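Local coordinates for lipoate-protein ligase, putative (Streptococcus pneumoniae, PDB 1VQZ) that belongs, as a putative member, to the lipoate-protein ligase family, with an A/B-type ligase domain joined to a small C-terminal domain, at residues 13-18 with 216-221; 30-35 with 227-232; 40-45 with 106-111; 96-101 with 111-116. One frame throughout, in Å; residues are numbered along the deposited sequence.

From the N terminus, strand 13-17 opens interaction 1, whose loop closes at the end of helix 206-220, with 197 residues between its segments. Helix 23-36 then opens interaction 2, which closes just beyond, in the run leading into helix 231-245, so interactions 1 and 2 cross. Both enclose interactions 3 and 4. Strand 42-47 meets the approach to helix 110-123 across 60 residues in interaction 3, while strand 93-101 meets that helix after a nine-residue connection in interaction 4; these two also cross and share Lys111. Interactions 1, 3 and 4 fasten one face of the large mixed sheet, and interaction 2 belongs to the helices behind it.

Interaction 1 of 4, residues 13-18 with 216-221; sequences MKYIIN and YMKKEY
Met13 and Tyr15, on a strand near the border of the large mixed sheet, reach the C-terminal end of helix 206-220, which packs on one face of the sheet, and meet Tyr221 and Lys218 there. Met13, a selenomethionine, runs outward with its chain extended beyond CG and carries its methyl over one face of the Tyr221 ring. CE is modelled 3.5 Å from the centroid of the Tyr221 ring, 26° off the normal and shifted toward the rim, as in a CH-pi contact. The selenium stays farther out and meets the ring obliquely, SE to the Tyr221 centroid being 4.7 Å, which makes this a Met-aromatic pair. The methyl sits closer to the ring carbons than is physically reasonable, and Met13 was modelled in two conformers, so the exact distance is doubtful.

Two residues on, Tyr15 points its ring at the helix. CG sits between the backbone N and the carbonyl carbon (chi1 66°), which swings the phenol down beside Lys218. The lysine chain bends at chi3 (94°) and brings CE obliquely to the ring, with CE 3.6 Å from Tyr15 OH; the amine NZ of Lys218 stands 3.3 Å from the same oxygen. Lys218 also has a weak, long ion pair with Glu215.

Tyr221 is where helical backbone geometry stops, although its N still bonds to Met217 O at 2.7 Å. The chain then returns to the sheet, where Thr225 and Tyr227 make backbone hydrogen bonds with Tyr15. A helix lying on a mixed sheet and leading, through a short loop, into an outer strand is in keeping with the alpha/beta architecture of this ligase family.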
# COMPACT_ATOMS: atom_id res chain seq x y z
N MSE A 13 -23.05 6.92 3.91
CA MSE A 13 -22.34 5.81 3.24
C MSE A 13 -22.44 5.92 1.72
O MSE A 13 -23.51 6.07 1.16
CB MSE A 13 -23.01 4.55 3.73
CG MSE A 13 -22.28 3.30 3.50
SE MSE A 13 -23.09 1.92 4.62
CE MSE A 13 -21.61 0.62 4.40
N LYS A 14 -21.29 5.85 1.08
CA LYS A 14 -21.22 6.18 -0.32
C LYS A 14 -20.37 5.23 -1.13
O LYS A 14 -19.37 4.65 -0.64
CB LYS A 14 -20.67 7.60 -0.49
CG LYS A 14 -21.45 8.70 0.19
CD LYS A 14 -22.83 8.83 -0.43
CE LYS A 14 -23.75 9.63 0.45
NZ LYS A 14 -23.37 11.00 0.43
N TYR A 15 -20.71 5.13 -2.42
CA TYR A 15 -19.72 4.64 -3.39
C TYR A 15 -19.37 5.70 -4.42
O TYR A 15 -20.16 6.63 -4.64
CB TYR A 15 -20.20 3.39 -4.10
CG TYR A 15 -21.41 3.57 -5.01
CD1 TYR A 15 -22.70 3.44 -4.51
CD2 TYR A 15 -21.25 3.78 -6.38
CE1 TYR A 15 -23.81 3.56 -5.31
CE2 TYR A 15 -22.36 3.91 -7.20
CZ TYR A 15 -23.66 3.79 -6.66
OH TYR A 15 -24.78 3.91 -7.46
N ILE A 16 -18.21 5.52 -5.05
CA ILE A 16 -17.72 6.40 -6.10
C ILE A 16 -17.43 5.58 -7.34
O ILE A 16 -16.87 4.48 -7.26
CB ILE A 16 -16.43 7.19 -5.70
CG1 ILE A 16 -16.77 8.13 -4.57
CG2 ILE A 16 -15.93 8.04 -6.87
CD1 ILE A 16 -15.63 8.57 -3.78
N ILE A 17 -17.85 6.11 -8.49
CA ILE A 17 -17.56 5.48 -9.77
C ILE A 17 -16.46 6.29 -10.48
O ILE A 17 -16.61 7.47 -10.79
CB ILE A 17 -18.85 5.36 -10.65
CG1 ILE A 17 -19.83 4.41 -9.97
CG2 ILE A 17 -18.49 4.87 -12.12
CD1 ILE A 17 -21.09 4.21 -10.74
N ASN A 18 -15.34 5.65 -10.71
CA ASN A 18 -14.25 6.26 -11.42
C ASN A 18 -13.69 5.29 -12.45
O ASN A 18 -13.10 4.30 -12.09
CB ASN A 18 -13.15 6.62 -10.44
CG ASN A 18 -11.87 7.02 -11.14
OD1 ASN A 18 -11.90 7.52 -12.28
ND2 ASN A 18 -10.73 6.84 -10.45
N TYR A 216 -23.36 -6.42 -5.64
CA TYR A 216 -23.44 -7.05 -4.33
C TYR A 216 -23.40 -6.06 -3.18
O TYR A 216 -24.18 -6.18 -2.21
CB TYR A 216 -22.33 -8.09 -4.14
CG TYR A 216 -22.59 -8.98 -2.95
CD1 TYR A 216 -22.31 -8.55 -1.65
CD2 TYR A 216 -23.16 -10.24 -3.11
CE1 TYR A 216 -22.57 -9.36 -0.54
CE2 TYR A 216 -23.42 -11.07 -1.99
CZ TYR A 216 -23.12 -10.61 -0.71
OH TYR A 216 -23.34 -11.42 0.37
N MSE A 217 -22.49 -5.08 -3.26
CA MSE A 217 -22.31 -4.11 -2.17
C MSE A 217 -23.60 -3.34 -1.93
O MSE A 217 -24.02 -3.14 -0.77
CB MSE A 217 -21.12 -3.19 -2.45
CG MSE A 217 -19.77 -3.89 -2.18
SE MSE A 217 -19.41 -4.29 -0.23
CE MSE A 217 -19.07 -2.47 0.36
N LYS A 218 -24.24 -2.97 -3.04
CA LYS A 218 -25.49 -2.22 -3.05
C LYS A 218 -26.63 -3.01 -2.38
O LYS A 218 -27.51 -2.44 -1.71
CB LYS A 218 -25.86 -1.78 -4.49
CG LYS A 218 -25.05 -0.56 -4.92
CD LYS A 218 -24.89 -0.36 -6.41
CE LYS A 218 -25.93 0.56 -6.99
NZ LYS A 218 -25.66 0.85 -8.42
N LYS A 219 -26.55 -4.32 -2.52
CA LYS A 219 -27.57 -5.21 -2.01
C LYS A 219 -27.35 -5.36 -0.51
O LYS A 219 -28.28 -5.28 0.27
CB LYS A 219 -27.48 -6.56 -2.74
CG LYS A 219 -28.82 -7.17 -3.04
N GLU A 220 -26.08 -5.52 -0.14
CA GLU A 220 -25.64 -5.57 1.26
C GLU A 220 -25.95 -4.24 2.00
O GLU A 220 -26.45 -4.25 3.14
CB GLU A 220 -24.15 -5.92 1.28
CG GLU A 220 -23.56 -6.37 2.62
CD GLU A 220 -23.83 -7.84 2.93
OE1 GLU A 220 -25.02 -8.20 3.06
OE2 GLU A 220 -22.86 -8.62 3.06
N TYR A 221 -25.74 -3.12 1.33
CA TYR A 221 -25.93 -1.79 1.92
C TYR A 221 -26.89 -0.92 1.10
O TYR A 221 -26.46 -0.01 0.37
CB TYR A 221 -24.57 -1.10 2.07
CG TYR A 221 -23.54 -1.90 2.87
CD1 TYR A 221 -23.54 -1.89 4.26
CD2 TYR A 221 -22.57 -2.66 2.22
CE1 TYR A 221 -22.59 -2.63 4.99
CE2 TYR A 221 -21.64 -3.42 2.93
CZ TYR A 221 -21.65 -3.39 4.32
OH TYR A 221 -20.71 -4.13 5.02

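Interaction 2 of 4, residues 30-35 with 227-232; sequences EEYAFK and YVFSEE. With EDO (1,2-ethanediol), chain N; EDO (1,2-ethanediol), chain L.
The Tyr32 ring receives Phe229 at its edge: Phe229 CE1 lies near the plane of the phenol, 3.8 Å from Tyr32 CD2. Together they make an oblique aromatic pair, planes 68° apart and centroids of the Tyr32 and Phe229 rings 5.9 Å apart. The two side chains run antiparallel, each passing the other's end. His36, one turn further along the helix, stacks on the Tyr32 ring, and the Tyr32 hydroxyl is held by Glu236. Phe229 CD1 in turn touches the edge of the Tyr227 ring, in its plane.

Elsewhere on helix 23-36, Lys35 NZ forms a salt bridge to Glu31 OE2 at 2.8 Å, meeting the oxygen on its anti side, 34° out of the carboxylate plane. Lys244 is a second cation on that oxygen. One 1,2-ethanediol, probably from the crystallisation liquor, hydrogen-bonds to Glu31 OE1, and another sits so close to Glu30 OE1 that the exact distance is doubtful.

Ser230 is the N-cap of helix 231-245, and Glu233 answers by bonding to the Ser230 backbone N, as in a capping box. The contact thus joins helix 23-36 to the lead into helix 231-245, with Ile16 of strand 13-17 packing against Phe229.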
# COMPACT_ATOMS: atom_id res chain seq x y z
N GLU A 30 -8.33 8.56 -4.78
CA GLU A 30 -8.47 7.71 -3.59
C GLU A 30 -8.03 8.47 -2.35
O GLU A 30 -8.72 8.42 -1.30
CB GLU A 30 -7.65 6.41 -3.74
CG GLU A 30 -7.78 5.43 -2.57
CD GLU A 30 -6.79 4.31 -2.66
OE1 GLU A 30 -5.60 4.61 -2.84
OE2 GLU A 30 -7.20 3.12 -2.56
N GLU A 31 -6.91 9.18 -2.43
CA GLU A 31 -6.46 9.97 -1.29
C GLU A 31 -7.46 11.07 -0.91
O GLU A 31 -7.67 11.39 0.31
CB GLU A 31 -5.10 10.62 -1.58
CG GLU A 31 -4.49 11.24 -0.33
CD GLU A 31 -3.17 11.96 -0.58
OE1 GLU A 31 -3.06 12.80 -1.51
OE2 GLU A 31 -2.25 11.71 0.18
N TYR A 32 -8.05 11.67 -1.93
CA TYR A 32 -9.06 12.70 -1.72
C TYR A 32 -10.28 12.15 -0.94
O TYR A 32 -10.76 12.77 -0.00
CB TYR A 32 -9.50 13.30 -3.04
CG TYR A 32 -10.27 14.58 -2.84
CD1 TYR A 32 -9.61 15.79 -2.60
CD2 TYR A 32 -11.65 14.59 -2.90
CE1 TYR A 32 -10.31 16.99 -2.38
CE2 TYR A 32 -12.39 15.79 -2.70
CZ TYR A 32 -11.70 16.99 -2.43
OH TYR A 32 -12.40 18.15 -2.25
N ALA A 33 -10.76 10.97 -1.32
CA ALA A 33 -11.82 10.34 -0.59
C ALA A 33 -11.38 10.04 0.86
O ALA A 33 -12.10 10.36 1.81
CB ALA A 33 -12.29 9.07 -1.34
N PHE A 34 -10.18 9.45 1.04
CA PHE A 34 -9.67 9.10 2.36
C PHE A 34 -9.54 10.32 3.25
O PHE A 34 -10.06 10.37 4.39
CB PHE A 34 -8.31 8.46 2.17
CG PHE A 34 -7.65 7.94 3.43
CD1 PHE A 34 -8.41 7.46 4.52
CD2 PHE A 34 -6.25 7.82 3.47
CE1 PHE A 34 -7.77 6.91 5.66
CE2 PHE A 34 -5.62 7.28 4.59
CZ PHE A 34 -6.39 6.84 5.69
N LYS A 35 -8.90 11.37 2.73
CA LYS A 35 -8.49 12.53 3.57
C LYS A 35 -9.37 13.77 3.54
O LYS A 35 -9.37 14.57 4.45
CB LYS A 35 -7.04 12.92 3.24
CG LYS A 35 -6.06 11.83 3.49
CD LYS A 35 -4.63 12.27 3.14
CE LYS A 35 -3.60 11.16 3.49
NZ LYS A 35 -2.19 11.51 3.00
N TYR A 227 -21.62 8.99 -4.39
CA TYR A 227 -21.02 10.33 -4.29
C TYR A 227 -20.49 10.72 -5.67
O TYR A 227 -19.63 10.05 -6.23
CB TYR A 227 -19.86 10.38 -3.28
CG TYR A 227 -19.45 11.81 -2.90
CD1 TYR A 227 -20.10 12.47 -1.86
CD2 TYR A 227 -18.47 12.51 -3.62
CE1 TYR A 227 -19.75 13.79 -1.49
CE2 TYR A 227 -18.12 13.87 -3.25
CZ TYR A 227 -18.77 14.47 -2.18
OH TYR A 227 -18.50 15.76 -1.76
N VAL A 228 -21.00 11.82 -6.21
CA VAL A 228 -20.57 12.32 -7.51
C VAL A 228 -19.77 13.59 -7.29
O VAL A 228 -20.28 14.55 -6.71
CB VAL A 228 -21.79 12.60 -8.44
CG1 VAL A 228 -21.37 13.23 -9.78
CG2 VAL A 228 -22.49 11.30 -8.73
N PHE A 229 -18.53 13.58 -7.76
CA PHE A 229 -17.64 14.70 -7.60
C PHE A 229 -18.08 15.90 -8.41
O PHE A 229 -18.43 15.78 -9.55
CB PHE A 229 -16.18 14.32 -7.98
CG PHE A 229 -15.47 13.49 -6.95
CD1 PHE A 229 -15.30 13.95 -5.65
CD2 PHE A 229 -14.94 12.26 -7.27
CE1 PHE A 229 -14.63 13.18 -4.70
CE2 PHE A 229 -14.28 11.48 -6.33
CZ PHE A 229 -14.10 11.95 -5.05
N SER A 230 -18.02 17.07 -7.81
CA SER A 230 -18.31 18.30 -8.51
C SER A 230 -17.09 18.64 -9.33
O SER A 230 -16.01 18.10 -9.09
CB SER A 230 -18.53 19.43 -7.50
OG SER A 230 -17.31 19.68 -6.81
N GLU A 231 -17.26 19.59 -10.24
CA GLU A 231 -16.14 20.16 -11.00
C GLU A 231 -15.03 20.72 -10.09
O GLU A 231 -13.82 20.56 -10.38
CB GLU A 231 -16.64 21.25 -11.97
CG GLU A 231 -17.32 20.70 -13.23
N GLU A 232 -15.45 21.34 -8.99
CA GLU A 232 -14.51 21.92 -8.05
C GLU A 232 -13.69 20.83 -7.38
O GLU A 232 -12.48 20.95 -7.31
CB GLU A 232 -15.20 22.76 -6.98
CG GLU A 232 -15.84 24.07 -7.47
CD GLU A 232 -16.37 24.93 -6.32
OE1 GLU A 232 -16.09 24.60 -5.15
OE2 GLU A 232 -17.07 25.94 -6.60
C1 EDO N . -3.98 16.38 0.48
O1 EDO N . -4.58 15.27 1.13
C2 EDO N . -3.36 15.86 -0.80
O2 EDO N . -2.15 15.15 -0.54
C1 EDO L . -2.42 1.82 -5.02
O1 EDO L . -2.50 0.42 -5.05
C2 EDO L . -3.34 2.24 -3.90
O2 EDO L . -3.61 3.62 -3.97

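Interaction 3 of 4, residues 40-45 with 106-111; sequences EDQIFL and KAFDFK
This is a buried apolar contact in which Phe108, from the loop ahead of helix 110-123, presses its ring against the side chain of Gln42 and turns its far edge to the carbonyl of Ile43 and the CB of Phe44. It belongs to the alpha/beta packing of the ligase domain: strand 42-47 lies between strands 13-17 and 93-101 in the mixed sheet, and the loop crosses the face on which helices 110-123 and 206-220 sit.

The aliphatic part of Gln42 does most of the touching. Its CG comes obliquely to the ring, 3.5 Å from Phe108 CD2, and CB follows at 3.7 Å from that same CD2. A bend at chi2 (84°) then turns the amide off, its plane 83° from that of the ring, so it is methylenes rather than the polar end that rest on the aromatic carbons. Phe108 reaches this spot with CG trans to its own backbone N (chi1 -179°), which sends the ring down into the sheet face. There Met13 and Ile98 also pack on it, so side chains of three adjacent strands meet around one phenylalanine.

Just after Phe108, Asp109 takes the N-cap position of helix 110-123. Its carboxylate caps a backbone N in the first turn, and Ser112 OG bonds back to the Asp109 N, a capping box at the helix start, immediately after the buried ring.

The far rim of the ring points at the strand: Ile43 O lies in the ring plane, 3.8 Å from Phe108 CE2, and Phe44 CB stands 4.1 Å from Phe108 CZ.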
# COMPACT_ATOMS: atom_id res chain seq x y z
N GLU A 40 -18.44 12.05 5.01
CA GLU A 40 -18.92 10.74 4.64
C GLU A 40 -18.17 9.75 5.51
O GLU A 40 -16.95 9.63 5.40
CB GLU A 40 -18.59 10.44 3.18
CG GLU A 40 -18.90 11.58 2.22
CD GLU A 40 -20.36 11.98 2.22
OE1 GLU A 40 -21.24 11.14 2.52
OE2 GLU A 40 -20.62 13.16 1.92
N ASP A 41 -18.89 9.04 6.36
CA ASP A 41 -18.28 8.10 7.31
C ASP A 41 -17.75 6.79 6.72
O ASP A 41 -16.87 6.16 7.32
CB ASP A 41 -19.30 7.74 8.35
CG ASP A 41 -19.67 8.91 9.25
OD1 ASP A 41 -18.84 9.81 9.45
OD2 ASP A 41 -20.80 8.91 9.76
N GLN A 42 -18.32 6.36 5.61
CA GLN A 42 -17.91 5.13 4.93
C GLN A 42 -17.95 5.33 3.44
O GLN A 42 -18.98 5.76 2.89
CB GLN A 42 -18.88 3.97 5.22
CG GLN A 42 -18.73 3.31 6.55
CD GLN A 42 -19.45 4.05 7.63
OE1 GLN A 42 -20.52 4.63 7.40
NE2 GLN A 42 -18.87 4.05 8.83
N ILE A 43 -16.86 4.94 2.79
CA ILE A 43 -16.70 5.13 1.34
C ILE A 43 -16.11 3.88 0.72
O ILE A 43 -15.16 3.29 1.24
CB ILE A 43 -15.81 6.38 0.96
CG1 ILE A 43 -16.34 7.68 1.59
CG2 ILE A 43 -15.75 6.52 -0.57
CD1 ILE A 43 -15.42 8.87 1.46
N PHE A 44 -16.71 3.47 -0.40
CA PHE A 44 -16.32 2.29 -1.15
C PHE A 44 -16.10 2.68 -2.63
O PHE A 44 -16.90 3.41 -3.24
CB PHE A 44 -17.40 1.19 -1.06
CG PHE A 44 -17.10 -0.05 -1.91
CD1 PHE A 44 -15.99 -0.85 -1.64
CD2 PHE A 44 -17.91 -0.40 -3.01
CE1 PHE A 44 -15.71 -1.97 -2.45
CE2 PHE A 44 -17.62 -1.52 -3.81
CZ PHE A 44 -16.53 -2.30 -3.52
N LEU A 45 -15.00 2.19 -3.19
CA LEU A 45 -14.79 2.24 -4.64
C LEU A 45 -13.94 1.11 -5.18
O LEU A 45 -13.07 0.58 -4.48
CB LEU A 45 -14.18 3.57 -5.11
CG LEU A 45 -12.92 4.14 -4.51
CD1 LEU A 45 -12.30 5.16 -5.45
CD2 LEU A 45 -13.26 4.83 -3.15
N LYS A 106 -19.12 0.60 14.71
CA LYS A 106 -19.40 0.30 13.29
C LYS A 106 -18.14 -0.03 12.49
O LYS A 106 -17.28 0.83 12.31
CB LYS A 106 -20.16 1.47 12.64
N ALA A 107 -18.04 -1.28 12.02
CA ALA A 107 -16.86 -1.80 11.33
C ALA A 107 -17.16 -2.00 9.84
O ALA A 107 -18.06 -2.77 9.45
CB ALA A 107 -16.40 -3.11 11.97
N PHE A 108 -16.39 -1.29 9.03
CA PHE A 108 -16.51 -1.34 7.59
C PHE A 108 -15.10 -1.36 7.07
O PHE A 108 -14.42 -0.30 7.02
CB PHE A 108 -17.28 -0.12 7.10
CG PHE A 108 -17.48 -0.08 5.62
CD1 PHE A 108 -18.34 -0.97 5.02
CD2 PHE A 108 -16.83 0.87 4.82
CE1 PHE A 108 -18.56 -0.93 3.63
CE2 PHE A 108 -17.04 0.92 3.47
CZ PHE A 108 -17.92 0.03 2.87
N ASP A 109 -14.64 -2.56 6.71
CA ASP A 109 -13.21 -2.82 6.54
C ASP A 109 -13.04 -4.03 5.66
O ASP A 109 -14.01 -4.50 5.09
CB ASP A 109 -12.52 -3.03 7.88
CG ASP A 109 -13.20 -4.07 8.76
OD1 ASP A 109 -13.93 -4.98 8.26
OD2 ASP A 109 -13.01 -3.94 9.99
N PHE A 110 -11.80 -4.51 5.51
CA PHE A 110 -11.50 -5.61 4.61
C PHE A 110 -12.33 -6.81 4.96
O PHE A 110 -12.96 -7.41 4.09
CB PHE A 110 -10.01 -6.00 4.66
CG PHE A 110 -9.63 -7.05 3.65
CD1 PHE A 110 -9.89 -6.86 2.30
CD2 PHE A 110 -9.03 -8.24 4.04
CE1 PHE A 110 -9.56 -7.81 1.36
CE2 PHE A 110 -8.69 -9.21 3.11
CZ PHE A 110 -8.94 -8.99 1.77
N LYS A 111 -12.31 -7.17 6.24
CA LYS A 111 -13.12 -8.29 6.74
C LYS A 111 -14.57 -8.20 6.26
O LYS A 111 -15.14 -9.19 5.85
CB LYS A 111 -13.12 -8.32 8.26
CG LYS A 111 -11.76 -8.64 8.86

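Interaction 4 of 4, residues 96-101 with 111-116; sequences YTIISK and KSFSTP
Tyr96 stacks on Phe113 where strand 93-101 of the large mixed sheet is met by helix 110-123, the element that follows it in this alpha/beta domain. The two rings form an offset stack, centroids 4.9 Å apart and planes tilted by 30°. Phe113 CE2 hangs over one face of the phenol, toward its rim, and comes 3.6 Å from Tyr96 CG. A chi1 of 65°, with CG between the backbone N and the carbonyl carbon, turns the Tyr96 ring across the strand direction, and its hydroxyl is hydrogen-bonded to Asn146.

Thr97 turns to the other face of the sheet, where OG1 bonds to Glu30 and Trp47. Ile98 comes back toward the helix. Its CD1 pushes against the root of the phenylalanine, 3.3 Å from Phe113 CB, a tight approach, and also reaches Phe113 CG at 3.7 Å. Phe113 is therefore held at its base by the isoleucine and near its end by the tyrosine, while Phe44 and Leu213 add to the same buried cluster. Ile99 again faces away, toward helix 23-36, and Ser100 OG makes a weak hydrogen bond to Phe108 O in the connecting loop.

On the helix side, Pro116, lacking an N-H, cannot bond back to the turn before it, and the helix kinks there. Two residues earlier, Ser114 OG donates to Lys111 O at 2.7 Å, with a C=O...donor angle of 132°.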
# COMPACT_ATOMS: atom_id res chain seq x y z
N TYR A 96 -9.51 -2.05 -4.99
CA TYR A 96 -10.64 -1.75 -4.12
C TYR A 96 -10.16 -0.78 -3.06
O TYR A 96 -8.96 -0.80 -2.65
CB TYR A 96 -11.27 -3.02 -3.46
CG TYR A 96 -10.34 -3.74 -2.51
CD1 TYR A 96 -9.47 -4.74 -2.95
CD2 TYR A 96 -10.32 -3.39 -1.16
CE1 TYR A 96 -8.60 -5.37 -2.05
CE2 TYR A 96 -9.46 -3.98 -0.28
CZ TYR A 96 -8.61 -4.97 -0.71
OH TYR A 96 -7.80 -5.54 0.24
N THR A 97 -11.10 0.04 -2.59
CA THR A 97 -10.86 1.00 -1.50
C THR A 97 -12.03 1.00 -0.51
O THR A 97 -13.16 1.18 -0.91
CB THR A 97 -10.78 2.39 -2.08
OG1 THR A 97 -9.74 2.41 -3.05
CG2 THR A 97 -10.53 3.41 -1.04
N ILE A 98 -11.74 0.76 0.76
CA ILE A 98 -12.73 0.76 1.85
C ILE A 98 -12.25 1.78 2.89
O ILE A 98 -11.30 1.52 3.60
CB ILE A 98 -12.81 -0.61 2.50
CG1 ILE A 98 -12.99 -1.69 1.42
CG2 ILE A 98 -13.95 -0.71 3.52
CD1 ILE A 98 -12.66 -3.06 1.93
N ILE A 99 -12.95 2.90 2.98
CA ILE A 99 -12.67 3.97 3.94
C ILE A 99 -13.74 4.09 4.98
O ILE A 99 -14.96 4.03 4.67
CB ILE A 99 -12.56 5.29 3.20
CG1 ILE A 99 -11.33 5.27 2.27
CG2 ILE A 99 -12.50 6.46 4.16
CD1 ILE A 99 -11.51 6.12 1.03
N SER A 100 -13.31 4.28 6.23
CA SER A 100 -14.26 4.35 7.37
C SER A 100 -13.73 5.23 8.47
O SER A 100 -12.54 5.18 8.80
CB SER A 100 -14.54 2.97 7.95
OG SER A 100 -13.31 2.46 8.43
N LYS A 101 -14.60 6.06 8.99
CA LYS A 101 -14.41 6.73 10.25
C LYS A 101 -14.21 5.69 11.33
O LYS A 101 -14.94 4.69 11.42
CB LYS A 101 -15.65 7.57 10.57
CG LYS A 101 -15.60 8.32 11.90
CD LYS A 101 -16.89 9.13 12.12
CE LYS A 101 -16.79 9.97 13.41
NZ LYS A 101 -17.84 11.04 13.52
N LYS A 111 -12.31 -7.17 6.24
CA LYS A 111 -13.12 -8.29 6.74
C LYS A 111 -14.57 -8.20 6.26
O LYS A 111 -15.14 -9.19 5.85
CB LYS A 111 -13.12 -8.32 8.26
CG LYS A 111 -11.76 -8.64 8.86
N SER A 112 -15.17 -7.02 6.32
CA SER A 112 -16.56 -6.91 5.92
C SER A 112 -16.75 -6.99 4.40
O SER A 112 -17.78 -7.48 3.94
CB SER A 112 -17.22 -5.66 6.54
OG SER A 112 -16.61 -4.45 6.18
N PHE A 113 -15.77 -6.53 3.63
CA PHE A 113 -15.77 -6.62 2.14
C PHE A 113 -15.58 -8.05 1.67
O PHE A 113 -16.09 -8.47 0.62
CB PHE A 113 -14.64 -5.72 1.62
CG PHE A 113 -14.40 -5.79 0.12
CD1 PHE A 113 -15.37 -5.41 -0.79
CD2 PHE A 113 -13.14 -6.20 -0.37
CE1 PHE A 113 -15.10 -5.42 -2.18
CE2 PHE A 113 -12.86 -6.22 -1.75
CZ PHE A 113 -13.83 -5.83 -2.67
N SER A 114 -14.87 -8.82 2.48
CA SER A 114 -14.44 -10.15 2.11
C SER A 114 -15.64 -11.09 1.88
O SER A 114 -15.58 -11.97 1.04
CB SER A 114 -13.53 -10.70 3.22
OG SER A 114 -14.32 -11.19 4.31
N THR A 115 -16.72 -10.90 2.63
CA THR A 115 -17.92 -11.70 2.45
C THR A 115 -18.56 -11.46 1.08
O THR A 115 -18.84 -12.43 0.36
CB THR A 115 -18.93 -11.56 3.63
OG1 THR A 115 -18.48 -12.40 4.70
CG2 THR A 115 -20.31 -12.03 3.23
N PRO A 116 -18.84 -10.18 0.75
CA PRO A 116 -19.24 -9.81 -0.61
C PRO A 116 -18.34 -10.40 -1.72
O PRO A 116 -18.88 -10.92 -2.70
CB PRO A 116 -19.19 -8.28 -0.59
CG PRO A 116 -19.48 -7.92 0.80
CD PRO A 116 -18.86 -9.00 1.65